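Side-chain contacts in esterase (Rhizomucor miehei, PDB 4WY5), which probably hydrolyses carboxylic esters as a carboxylesterase of the alpha/beta hydrolase fold: residues Ala125-Pro128 and Thr129-Glu133; Ser231-Asp235 and Lys236-Leu240. All coordinates share one frame; numbering follows the deposited sequence.

Overall arrangement
Running from the N terminus, the chain leaves strand 113-117 of the central sheet and enters a loop whose last residues, 125-128, turn into helix 129-143; contact 1 is that turn. Later the short helix 230-233 ends, and contact 2 turns the chain between this helix and helix 245-248. Each contact closes only a tight local loop, and the two follow in series, neither nesting nor crossing. In space they meet, their centres about 14 Å apart: the F127 ring packs against the 235-238 turn, its CE1 3.4 Å from A238 N, while I131 CD1 reaches L237 O. Both turns also border helix 162-176, through I131 and E132 in contact 1 and through L237 and L240 in contact 2.

Contact 1: Ala125-Pro128 and Thr129-Glu133; sequences AKFP and TAIEE
K126 O is gripped twice by T129, whose backbone N donates at 3.0 Å and whose OG1 donates at 3.1 Å, both in the carbonyl plane. The threonine suits this place because its hydroxyl, beside its own backbone N (chi1 -55°), points back at the same acceptor. One helical turn on, the E132 side chain runs alongside P128. Its CB and CG pass P128 O, CG at 3.7 Å; CD lies 4.0 Å from that oxygen, and OE2 ends 3.9 Å from P128 CG, the two side chains side by side and pointing the same way. OE1 has a long, weak ion pair with K63. The backbone N of E132 donates to P128 O at 3.3 Å, the first helical bond. F127 CE1 meets I131 CD1 obliquely at 3.8 Å, a flat apolar ring against a slim methyl, while P128 CB sits over the centre of one ring face. K126 NZ donates elsewhere, to A224 O. With a cis peptide before P128 and the K126 O to T129 N bond closing four residues, this is a type VIa beta turn that places proline at the N-cap of helix 129-143.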
loop_
_atom_site.group_PDB
_atom_site.type_symbol
_atom_site.label_atom_id
_atom_site.label_comp_id
_atom_site.label_asym_id
_atom_site.label_seq_id
_atom_site.Cartn_x
_atom_site.Cartn_y
_atom_site.Cartn_z
ATOM N N ALA A 125 3.841 -33.937 9.104
ATOM C CA ALA A 125 3.162 -34.028 7.822
ATOM C C ALA A 125 4.006 -33.286 6.805
ATOM O O ALA A 125 4.771 -32.397 7.183
ATOM C CB ALA A 125 1.750 -33.427 7.907
ATOM N N LYS A 126 3.888 -33.650 5.529
ATOM C CA LYS A 126 4.638 -32.973 4.470
ATOM C C LYS A 126 3.755 -32.580 3.281
ATOM O O LYS A 126 2.561 -32.910 3.240
ATOM C CB LYS A 126 5.811 -33.851 4.015
ATOM C CG LYS A 126 6.999 -33.756 4.965
ATOM C CD LYS A 126 8.011 -34.865 4.777
ATOM C CE LYS A 126 9.093 -34.812 5.852
ATOM N NZ LYS A 126 10.078 -33.696 5.604
ATOM N N PHE A 127 4.348 -31.856 2.332
ATOM C CA PHE A 127 3.670 -31.485 1.091
ATOM C C PHE A 127 3.097 -32.746 0.455
ATOM O O PHE A 127 3.814 -33.741 0.329
ATOM C CB PHE A 127 4.657 -30.785 0.135
ATOM C CG PHE A 127 4.098 -30.501 -1.236
ATOM C CD1 PHE A 127 3.438 -29.312 -1.495
ATOM C CD2 PHE A 127 4.242 -31.430 -2.266
ATOM C CE1 PHE A 127 2.922 -29.039 -2.758
ATOM C CE2 PHE A 127 3.728 -31.181 -3.532
ATOM C CZ PHE A 127 3.067 -29.978 -3.782
ATOM N N PRO A 128 1.817 -32.707 0.030
ATOM C CA PRO A 128 0.899 -31.560 0.020
ATOM C C PRO A 128 -0.306 -31.678 0.954
ATOM O O PRO A 128 -1.390 -31.219 0.577
ATOM C CB PRO A 128 0.406 -31.555 -1.427
ATOM C CG PRO A 128 0.250 -33.043 -1.713
ATOM C CD PRO A 128 1.329 -33.765 -0.874
ATOM N N THR A 129 -0.128 -32.252 2.138
ATOM C CA THR A 129 -1.253 -32.538 3.023
ATOM C C THR A 129 -2.076 -31.287 3.376
ATOM O O THR A 129 -3.304 -31.286 3.230
ATOM C CB THR A 129 -0.764 -33.205 4.334
ATOM O OG1 THR A 129 -0.003 -34.380 4.028
ATOM C CG2 THR A 129 -1.936 -33.576 5.238
ATOM N N ALA A 130 -1.402 -30.213 3.795
ATOM C CA ALA A 130 -2.101 -28.989 4.216
ATOM C C ALA A 130 -2.908 -28.351 3.089
ATOM O O ALA A 130 -4.021 -27.883 3.326
ATOM C CB ALA A 130 -1.119 -27.979 4.794
ATOM N N ILE A 131 -2.370 -28.336 1.872
ATOM C CA ILE A 131 -3.115 -27.784 0.732
ATOM C C ILE A 131 -4.437 -28.528 0.559
ATOM O O ILE A 131 -5.492 -27.922 0.325
ATOM C CB ILE A 131 -2.315 -27.884 -0.581
ATOM C CG1 ILE A 131 -1.069 -26.996 -0.537
ATOM C CG2 ILE A 131 -3.168 -27.486 -1.772
ATOM C CD1 ILE A 131 -0.183 -27.125 -1.782
ATOM N N GLU A 132 -4.376 -29.846 0.733
ATOM C CA GLU A 132 -5.550 -30.698 0.598
ATOM C C GLU A 132 -6.539 -30.496 1.749
ATOM O O GLU A 132 -7.752 -30.582 1.546
ATOM C CB GLU A 132 -5.121 -32.169 0.500
ATOM C CG GLU A 132 -4.506 -32.543 -0.865
ATOM C CD GLU A 132 -3.928 -33.967 -0.916
ATOM O OE1 GLU A 132 -4.020 -34.708 0.097
ATOM O OE2 GLU A 132 -3.393 -34.346 -1.987
ATOM N N GLU A 133 -6.030 -30.217 2.946
ATOM C CA GLU A 133 -6.906 -29.905 4.067
ATOM C C GLU A 133 -7.624 -28.575 3.834
ATOM O O GLU A 133 -8.821 -28.428 4.120
ATOM C CB GLU A 133 -6.115 -29.863 5.386
ATOM C CG GLU A 133 -5.754 -31.244 5.930
ATOM C CD GLU A 133 -4.692 -31.221 7.019
ATOM O OE1 GLU A 133 -3.964 -30.212 7.131
ATOM O OE2 GLU A 133 -4.552 -32.241 7.739
HETATM O O HOH W 1 1.623 -30.102 4.294
#

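Contact 2: Ser231-Asp235 and Lys236-Leu240; sequences SELND and KLATL
An Asx turn at D235 begins the bend that carries the chain on from helix 230-233: D235 OD1 accepts from L237 N, two residues ahead, at 3.3 Å. The N-H comes from above the carboxylate plane, 43° out of it. CG lies anti to the aspartate's backbone N (chi1 -165°) and beside its carbonyl carbon, which swings the carboxylate forward over the next peptides; a short acidic side chain suits the place because its oxygen can reach an N-H only two residues on. Just before it, N234 leaves the helix with a positive phi, a left-handed conformation that asparagine tolerates better than most residues.

The backbone carbonyl of D235 is used as well, so the side-chain bond and the main-chain bonds together make an Asx motif. T239 N approaches D235 O in the carbonyl plane at 3.0 Å and nearly straight, whereas A238 N, at 2.9 Å, stands above that plane and is bent. Residues 236-238 thus follow a helical path for about one turn. The A238 methyl lies just beyond D235 O, CB to O 3.3 Å, and also touches L233 CD2 of the preceding helix at 4.1 Å; so small a side chain fits close to the turn. A water held by D235 N also meets T239 OG1, linking the two limbs. K236 bends at chi2 (-82°), yet its NZ remains 4.5 Å from D235 OD1, beyond a salt bridge, and pairs weakly, at long range, with E176 of helix 162-176. A water accepting from K236 NZ at 2.9 Å lies between them, its very short approach to D235 OD1 being doubtful.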
loop_
_atom_site.group_PDB
_atom_site.type_symbol
_atom_site.label_atom_id
_atom_site.label_comp_id
_atom_site.label_asym_id
_atom_site.label_seq_id
_atom_site.Cartn_x
_atom_site.Cartn_y
_atom_site.Cartn_z
ATOM N N SER A 231 14.295 -29.144 -6.452
ATOM C CA SER A 231 14.737 -29.284 -7.830
ATOM C C SER A 231 14.359 -30.653 -8.432
ATOM O O SER A 231 14.149 -30.767 -9.644
ATOM C CB SER A 231 16.246 -29.068 -7.925
ATOM O OG SER A 231 16.613 -28.941 -9.281
ATOM N N GLU A 232 14.269 -31.677 -7.583
ATOM C CA GLU A 232 13.802 -33.006 -8.001
ATOM C C GLU A 232 12.278 -33.099 -7.961
ATOM O O GLU A 232 11.669 -33.852 -8.723
ATOM C CB GLU A 232 14.414 -34.098 -7.114
ATOM C CG GLU A 232 15.954 -34.078 -7.076
ATOM C CD GLU A 232 16.550 -35.085 -6.086
ATOM O OE1 GLU A 232 15.871 -36.083 -5.751
ATOM O OE2 GLU A 232 17.705 -34.869 -5.641
ATOM N N LEU A 233 11.662 -32.342 -7.058
ATOM C CA LEU A 233 10.208 -32.364 -6.912
ATOM C C LEU A 233 9.510 -31.773 -8.148
ATOM O O LEU A 233 8.534 -32.338 -8.639
ATOM C CB LEU A 233 9.793 -31.623 -5.641
ATOM C CG LEU A 233 8.513 -32.121 -4.963
ATOM C CD1 LEU A 233 8.559 -33.622 -4.789
ATOM C CD2 LEU A 233 8.329 -31.433 -3.615
ATOM N N ASN A 234 9.998 -30.627 -8.625
ATOM C CA ASN A 234 9.517 -30.026 -9.876
ATOM C C ASN A 234 7.990 -29.827 -9.903
ATOM O O ASN A 234 7.341 -30.103 -10.913
ATOM C CB ASN A 234 9.951 -30.892 -11.070
ATOM C CG ASN A 234 9.998 -30.116 -12.378
ATOM O OD1 ASN A 234 10.330 -28.926 -12.397
ATOM N ND2 ASN A 234 9.663 -30.789 -13.483
ATOM N N ASP A 235 7.433 -29.318 -8.803
ATOM C CA ASP A 235 5.978 -29.168 -8.637
ATOM C C ASP A 235 5.621 -27.724 -8.230
ATOM O O ASP A 235 6.001 -27.287 -7.135
ATOM C CB ASP A 235 5.489 -30.167 -7.573
ATOM C CG ASP A 235 3.976 -30.367 -7.569
ATOM O OD1 ASP A 235 3.238 -29.472 -8.047
ATOM O OD2 ASP A 235 3.525 -31.428 -7.063
ATOM N N LYS A 236 4.870 -27.009 -9.080
ATOM C CA LYS A 236 4.567 -25.589 -8.837
ATOM C C LYS A 236 3.747 -25.358 -7.557
ATOM O O LYS A 236 3.837 -24.285 -6.951
ATOM C CB LYS A 236 3.839 -24.925 -10.019
ATOM C CG LYS A 236 2.353 -25.210 -10.172
ATOM C CD LYS A 236 2.096 -26.525 -10.865
ATOM C CE LYS A 236 0.629 -26.902 -10.811
ATOM N NZ LYS A 236 0.435 -28.256 -11.379
ATOM N N LEU A 237 2.960 -26.348 -7.140
ATOM C CA LEU A 237 2.185 -26.204 -5.920
ATOM C C LEU A 237 3.110 -26.211 -4.700
ATOM O O LEU A 237 2.769 -25.677 -3.639
ATOM C CB LEU A 237 1.147 -27.318 -5.801
ATOM C CG LEU A 237 0.055 -27.390 -6.879
ATOM C CD1 LEU A 237 -0.845 -28.614 -6.657
ATOM C CD2 LEU A 237 -0.774 -26.103 -6.928
ATOM N N ALA A 238 4.299 -26.777 -4.869
ATOM C CA ALA A 238 5.317 -26.731 -3.820
ATOM C C ALA A 238 6.140 -25.452 -3.930
ATOM O O ALA A 238 6.328 -24.727 -2.942
ATOM C CB ALA A 238 6.239 -27.939 -3.907
ATOM N N THR A 239 6.621 -25.179 -5.138
ATOM C CA THR A 239 7.424 -23.992 -5.375
ATOM C C THR A 239 6.785 -23.175 -6.502
ATOM O O THR A 239 7.041 -23.412 -7.691
ATOM C CB THR A 239 8.902 -24.361 -5.720
ATOM O OG1 THR A 239 8.938 -25.279 -6.818
ATOM C CG2 THR A 239 9.606 -24.986 -4.503
ATOM N N LEU A 240 5.948 -22.219 -6.084
ATOM C CA LEU A 240 5.154 -21.336 -6.936
ATOM C C LEU A 240 5.920 -20.708 -8.123
ATOM O O LEU A 240 5.341 -20.417 -9.170
ATOM C CB LEU A 240 4.563 -20.204 -6.076
ATOM C CG LEU A 240 3.216 -20.265 -5.326
ATOM C CD1 LEU A 240 2.271 -21.302 -5.883
ATOM C CD2 LEU A 240 3.386 -20.424 -3.817
HETATM O O HOH W 2 5.177 -27.687 -12.083
HETATM O O HOH W 3 9.170 -27.884 -6.986
HETATM O O HOH W 4 1.315 -30.142 -9.387
#